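Local coordinates for protein eukaryotic initiation factor 4F subunit p150 (Saccharomyces cerevisiae, PDB 2VSO) that serves within the eIF4F complex as a scaffold for assembling the translation apparatus on mRNA, here seen through its middle, eIF4A-binding MIF4G domain, at residues R199-D204 / E211-S216; N255-A260 / R265-L270. One frame throughout, in Å; residues are numbered along the deposited sequence.

Contact 1: residues R199-D204 / E211-S216; sequences RRLMKD and EETLES
Leu201 brings its CD2 methyl to within 4.1 Å of the Ser216 hydroxyl oxygen OG. Leu201 CD2 also lies 4.5 Å from Thr213 CG2, and one turn further along, CB of Asp204 meets that CG2 at 4.3 Å. Ser216 turns OG anti to its backbone N (chi1 172°), which sets the hydroxyl against the leucine rather than beside its own amide. No direct hydrogen bond joins the two segments; instead a water bridges them, donating to Asp204 OD2 at 2.6 Å and lying 3.3 Å from Thr213 OG1. Behind this layer the Asp204 carboxylate sits over the guanidinium face of Arg200, OD1 standing 3.7 Å above the plane, a long salt bridge of charges only, with no N-H aimed at the acid. Arg200 also makes a cation-pi contact with Trp141. The two segments run roughly antiparallel, their axes 141° apart in direction and 10.4 Å apart at closest approach, as in the stacked helical pairs of a HEAT-type MIF4G domain. Helix 163-185 packs against Thr213 and Ser216 through Leu174, while helix 242-257 receives Met202 and Leu214.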
loop_
_atom_site.group_PDB
_atom_site.type_symbol
_atom_site.label_atom_id
_atom_site.label_comp_id
_atom_site.label_asym_id
_atom_site.label_seq_id
_atom_site.Cartn_x
_atom_site.Cartn_y
_atom_site.Cartn_z
ATOM N N ARG C 199 -4.567 19.713 -21.044
ATOM C CA ARG C 199 -3.753 20.172 -22.158
ATOM C C ARG C 199 -2.344 19.585 -22.078
ATOM O O ARG C 199 -1.784 19.142 -23.074
ATOM C CB ARG C 199 -3.692 21.694 -22.124
ATOM C CG ARG C 199 -3.479 22.385 -23.459
ATOM C CD ARG C 199 -3.479 23.907 -23.256
ATOM N NE ARG C 199 -3.113 24.644 -24.461
ATOM C CZ ARG C 199 -3.982 25.030 -25.389
ATOM N NH1 ARG C 199 -5.269 24.744 -25.254
ATOM N NH2 ARG C 199 -3.562 25.698 -26.455
ATOM N N ARG C 200 -1.780 19.579 -20.877
ATOM C CA ARG C 200 -0.436 19.065 -20.647
ATOM C C ARG C 200 -0.377 17.556 -20.771
ATOM O O ARG C 200 0.580 17.016 -21.326
ATOM C CB ARG C 200 0.055 19.493 -19.260
ATOM C CG ARG C 200 1.341 18.828 -18.799
ATOM C CD ARG C 200 2.549 19.250 -19.623
ATOM N NE ARG C 200 3.694 18.370 -19.386
ATOM C CZ ARG C 200 4.810 18.376 -20.110
ATOM N NH1 ARG C 200 4.944 19.220 -21.128
ATOM N NH2 ARG C 200 5.792 17.535 -19.819
ATOM N N LEU C 201 -1.405 16.887 -20.243
ATOM C CA LEU C 201 -1.502 15.421 -20.253
ATOM C C LEU C 201 -1.747 14.882 -21.653
ATOM O O LEU C 201 -1.163 13.879 -22.043
ATOM C CB LEU C 201 -2.603 14.936 -19.307
ATOM C CG LEU C 201 -2.371 15.185 -17.820
ATOM C CD1 LEU C 201 -3.657 15.009 -17.067
ATOM C CD2 LEU C 201 -1.262 14.304 -17.251
ATOM N N MET C 202 -2.614 15.551 -22.406
ATOM C CA MET C 202 -2.861 15.176 -23.789
ATOM C C MET C 202 -1.584 15.256 -24.620
ATOM O O MET C 202 -1.384 14.485 -25.550
ATOM C CB MET C 202 -3.941 16.057 -24.406
ATOM C CG MET C 202 -5.316 15.907 -23.779
ATOM S SD MET C 202 -6.571 16.845 -24.669
ATOM C CE MET C 202 -5.978 18.509 -24.370
ATOM N N LYS C 203 -0.716 16.191 -24.275
ATOM C CA LYS C 203 0.540 16.356 -24.987
ATOM C C LYS C 203 1.397 15.094 -24.833
ATOM O O LYS C 203 1.978 14.614 -25.797
ATOM C CB LYS C 203 1.278 17.593 -24.462
ATOM C CG LYS C 203 2.069 18.375 -25.511
ATOM C CD LYS C 203 3.495 17.861 -25.663
ATOM C CE LYS C 203 4.260 18.662 -26.705
ATOM N NZ LYS C 203 5.545 18.006 -27.071
ATOM N N ASP C 204 1.456 14.556 -23.618
ATOM C CA ASP C 204 2.252 13.367 -23.340
ATOM C C ASP C 204 1.542 12.094 -23.809
ATOM O O ASP C 204 2.166 11.044 -24.000
ATOM C CB ASP C 204 2.582 13.275 -21.846
ATOM C CG ASP C 204 3.551 14.358 -21.388
ATOM O OD1 ASP C 204 3.725 15.352 -22.124
ATOM O OD2 ASP C 204 4.136 14.221 -20.293
ATOM N N GLU C 211 3.233 4.551 -18.360
ATOM C CA GLU C 211 2.101 4.008 -17.627
ATOM C C GLU C 211 1.676 4.869 -16.430
ATOM O O GLU C 211 0.501 4.900 -16.074
ATOM C CB GLU C 211 2.346 2.546 -17.246
ATOM C CG GLU C 211 2.193 1.625 -18.449
ATOM C CD GLU C 211 2.094 0.159 -18.082
ATOM O OE1 GLU C 211 2.367 -0.187 -16.912
ATOM O OE2 GLU C 211 1.746 -0.642 -18.979
ATOM N N GLU C 212 2.619 5.579 -15.825
ATOM C CA GLU C 212 2.290 6.511 -14.752
ATOM C C GLU C 212 1.408 7.663 -15.248
ATOM O O GLU C 212 0.491 8.096 -14.556
ATOM C CB GLU C 212 3.558 7.069 -14.108
ATOM C CG GLU C 212 4.604 6.021 -13.782
ATOM C CD GLU C 212 5.778 6.615 -13.047
ATOM O OE1 GLU C 212 5.699 7.811 -12.689
ATOM O OE2 GLU C 212 6.777 5.894 -12.831
ATOM N N THR C 213 1.687 8.152 -16.452
ATOM C CA THR C 213 0.908 9.239 -17.033
ATOM C C THR C 213 -0.529 8.817 -17.317
ATOM O O THR C 213 -1.472 9.523 -16.958
ATOM C CB THR C 213 1.574 9.784 -18.314
ATOM O OG1 THR C 213 2.715 10.566 -17.949
ATOM C CG2 THR C 213 0.623 10.653 -19.083
ATOM N N LEU C 214 -0.675 7.660 -17.957
ATOM C CA LEU C 214 -1.977 7.060 -18.253
ATOM C C LEU C 214 -2.772 6.791 -16.986
ATOM O O LEU C 214 -3.974 7.023 -16.929
ATOM C CB LEU C 214 -1.771 5.739 -18.982
ATOM C CG LEU C 214 -1.298 5.827 -20.420
ATOM C CD1 LEU C 214 -0.639 4.527 -20.803
ATOM C CD2 LEU C 214 -2.485 6.158 -21.316
ATOM N N GLU C 215 -2.087 6.252 -15.991
ATOM C CA GLU C 215 -2.639 6.071 -14.661
ATOM C C GLU C 215 -3.216 7.395 -14.176
ATOM O O GLU C 215 -4.328 7.458 -13.663
ATOM C CB GLU C 215 -1.521 5.638 -13.715
ATOM C CG GLU C 215 -1.996 5.090 -12.399
ATOM C CD GLU C 215 -2.406 3.641 -12.508
ATOM O OE1 GLU C 215 -3.550 3.324 -12.115
ATOM O OE2 GLU C 215 -1.585 2.828 -12.994
ATOM N N SER C 216 -2.429 8.452 -14.347
ATOM C CA SER C 216 -2.762 9.781 -13.866
ATOM C C SER C 216 -4.028 10.321 -14.518
ATOM O O SER C 216 -4.893 10.858 -13.830
ATOM C CB SER C 216 -1.592 10.729 -14.128
ATOM O OG SER C 216 -1.931 12.076 -13.845
HETATM O O HOH W 1 3.067 13.814 -17.955
#

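Contact 2: residues N255-A260 / R265-L270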
loop_
_atom_site.group_PDB
_atom_site.type_symbol
_atom_site.label_atom_id
_atom_site.label_comp_id
_atom_site.label_asym_id
_atom_site.label_seq_id
_atom_site.Cartn_x
_atom_site.Cartn_y
_atom_site.Cartn_z
ATOM N N ASN C 255 -7.204 5.508 -29.530
ATOM C CA ASN C 255 -6.021 5.236 -30.325
ATOM C C ASN C 255 -5.037 4.420 -29.515
ATOM O O ASN C 255 -4.611 3.350 -29.941
ATOM C CB ASN C 255 -5.370 6.545 -30.776
ATOM C CG ASN C 255 -4.175 6.320 -31.677
ATOM O OD1 ASN C 255 -3.888 5.194 -32.077
ATOM N ND2 ASN C 255 -3.470 7.397 -32.002
ATOM N N ILE C 256 -4.694 4.924 -28.334
ATOM C CA ILE C 256 -3.742 4.247 -27.462
ATOM C C ILE C 256 -4.125 2.803 -27.177
ATOM O O ILE C 256 -3.275 1.915 -27.179
ATOM C CB ILE C 256 -3.569 4.990 -26.140
ATOM C CG1 ILE C 256 -2.566 6.135 -26.319
ATOM C CG2 ILE C 256 -3.106 4.029 -25.057
ATOM C CD1 ILE C 256 -2.635 7.189 -25.243
ATOM N N ILE C 257 -5.405 2.572 -26.926
ATOM C CA ILE C 257 -5.898 1.224 -26.685
ATOM C C ILE C 257 -5.737 0.391 -27.948
ATOM O O ILE C 257 -5.229 -0.726 -27.903
ATOM C CB ILE C 257 -7.392 1.227 -26.298
ATOM C CG1 ILE C 257 -7.605 1.802 -24.896
ATOM C CG2 ILE C 257 -7.951 -0.172 -26.383
ATOM C CD1 ILE C 257 -9.029 2.221 -24.643
ATOM N N GLN C 258 -6.161 0.955 -29.074
ATOM C CA GLN C 258 -6.226 0.224 -30.332
ATOM C C GLN C 258 -4.911 0.205 -31.105
ATOM O O GLN C 258 -4.916 -0.103 -32.291
ATOM C CB GLN C 258 -7.310 0.815 -31.238
ATOM C CG GLN C 258 -8.690 0.920 -30.616
ATOM C CD GLN C 258 -9.625 1.784 -31.446
ATOM O OE1 GLN C 258 -9.343 2.082 -32.609
ATOM N NE2 GLN C 258 -10.742 2.192 -30.852
ATOM N N THR C 259 -3.797 0.556 -30.468
ATOM C CA THR C 259 -2.500 0.511 -31.155
ATOM C C THR C 259 -1.323 0.289 -30.215
ATOM O O THR C 259 -0.556 -0.657 -30.388
ATOM C CB THR C 259 -2.205 1.783 -32.001
ATOM O OG1 THR C 259 -2.218 2.946 -31.164
ATOM C CG2 THR C 259 -3.210 1.950 -33.134
ATOM N N ALA C 260 -1.168 1.170 -29.233
ATOM C CA ALA C 260 -0.033 1.100 -28.319
ATOM C C ALA C 260 0.039 -0.237 -27.593
ATOM O O ALA C 260 -0.965 -0.934 -27.448
ATOM C CB ALA C 260 -0.084 2.241 -27.324
ATOM N N ARG C 265 -3.558 -4.394 -17.486
ATOM C CA ARG C 265 -4.130 -3.684 -16.349
ATOM C C ARG C 265 -4.562 -2.279 -16.763
ATOM O O ARG C 265 -5.669 -1.848 -16.437
ATOM C CB ARG C 265 -3.106 -3.616 -15.213
ATOM C CG ARG C 265 -3.674 -3.288 -13.854
ATOM C CD ARG C 265 -2.573 -3.266 -12.814
ATOM N NE ARG C 265 -1.692 -2.125 -13.011
ATOM C CZ ARG C 265 -1.908 -0.922 -12.490
ATOM N NH1 ARG C 265 -2.972 -0.709 -11.719
ATOM N NH2 ARG C 265 -1.052 0.061 -12.740
ATOM N N ILE C 266 -3.681 -1.582 -17.488
ATOM C CA ILE C 266 -3.940 -0.220 -17.953
ATOM C C ILE C 266 -4.960 -0.210 -19.081
ATOM O O ILE C 266 -5.781 0.701 -19.176
ATOM C CB ILE C 266 -2.655 0.499 -18.444
ATOM C CG1 ILE C 266 -1.499 0.292 -17.475
ATOM C CG2 ILE C 266 -2.903 1.977 -18.572
ATOM C CD1 ILE C 266 -1.585 1.154 -16.251
ATOM N N LYS C 267 -4.897 -1.216 -19.946
ATOM C CA LYS C 267 -5.839 -1.344 -21.051
ATOM C C LYS C 267 -7.245 -1.523 -20.511
ATOM O O LYS C 267 -8.207 -1.088 -21.128
ATOM C CB LYS C 267 -5.488 -2.522 -21.953
ATOM C CG LYS C 267 -6.346 -2.581 -23.211
ATOM C CD LYS C 267 -6.221 -3.914 -23.929
ATOM C CE LYS C 267 -6.767 -5.050 -23.074
ATOM N NZ LYS C 267 -6.388 -6.392 -23.605
ATOM N N PHE C 268 -7.353 -2.163 -19.350
ATOM C CA PHE C 268 -8.642 -2.354 -18.708
ATOM C C PHE C 268 -9.148 -1.052 -18.119
ATOM O O PHE C 268 -10.342 -0.797 -18.137
ATOM C CB PHE C 268 -8.592 -3.440 -17.615
ATOM C CG PHE C 268 -8.541 -4.848 -18.150
ATOM C CD1 PHE C 268 -7.861 -5.838 -17.461
ATOM C CD2 PHE C 268 -9.158 -5.173 -19.346
ATOM C CE1 PHE C 268 -7.805 -7.121 -17.956
ATOM C CE2 PHE C 268 -9.095 -6.459 -19.844
ATOM C CZ PHE C 268 -8.422 -7.432 -19.145
ATOM N N LYS C 269 -8.241 -0.242 -17.577
ATOM C CA LYS C 269 -8.602 1.066 -17.018
ATOM C C LYS C 269 -9.142 2.015 -18.087
ATOM O O LYS C 269 -10.161 2.668 -17.891
ATOM C CB LYS C 269 -7.407 1.709 -16.306
ATOM C CG LYS C 269 -7.104 1.111 -14.937
ATOM C CD LYS C 269 -5.745 1.575 -14.400
ATOM C CE LYS C 269 -5.669 1.390 -12.896
ATOM N NZ LYS C 269 -6.079 0.021 -12.484
ATOM N N LEU C 270 -8.453 2.069 -19.221
ATOM C CA LEU C 270 -8.866 2.897 -20.336
ATOM C C LEU C 270 -10.217 2.496 -20.916
ATOM O O LEU C 270 -11.037 3.338 -21.241
ATOM C CB LEU C 270 -7.802 2.864 -21.431
ATOM C CG LEU C 270 -6.388 3.217 -20.977
ATOM C CD1 LEU C 270 -5.384 2.933 -22.081
ATOM C CD2 LEU C 270 -6.327 4.674 -20.561
#
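Ile256 and Ile257 meet Leu270 at the closed, turn end of a helical hairpin, where helix 242-257 ends and the chain turns back into helix 264-278, the last helix modelled in this MIF4G domain. Ile257 does most of the touching. Its CD1 methyl rests against CB of Leu270 at 3.5 Å, and its CG1 runs alongside the same leucine, 3.8 Å from CD1. The isoleucine and leucine side chains lie alongside one another, pointing opposite ways. With CG1 of Ile257 anti to its carbonyl carbon (chi1 -71°), the longer branch reaches back to the leucine, while the CG2 branch lies 4.3 Å from CG of Lys267. Lys267 offers its aliphatic stem here, while its ammonium end is carried off from the isoleucine. Ile256 comes in at about a right angle to Leu270, setting its CG2 methyl 3.9 Å from CD1 of the leucine. Gln258 is the first residue to leave helical geometry, so both isoleucines belong to the closing turn of their helix. Ile262, in the connecting loop, touches Ile256, Lys267 and Leu270, and Val218 of helix 211-228 backs Leu270. Trimming Ile257 to an alanine would probably open a gap against Leu270 CB and cost the Lys267 stem one of its apolar neighbours. With no hydrogen bond or ion pair between the segments, the joint depends on the shape fit of branched aliphatic side chains, and the hairpin's two arms meet here through hydrophobic packing alone.

Contact 1 closes before contact 2 opens along the chain, and their centres lie 13 Å apart on the same side of the chain's centre, in the C-terminal part of the MIF4G domain. Each joins two successive helices, 191-206 with 211-228 and 242-257 with 264-278, so they are neighbouring layers of one helical stack. They touch directly: Glu215 OE2 forms a salt bridge with Arg265 NH2 at 2.8 Å, and Ile266 packs on Glu211 and Glu215. Arg265 and Phe268 pack on aromatic side chains of the other protein chain, and Phe268 also makes a cation-pi contact with one of its basic side chains, consistent with helix 264-278 contributing to the eIF4A-binding surface, while contact 1 lies nearer the centre of the chain, untouched by the other protein.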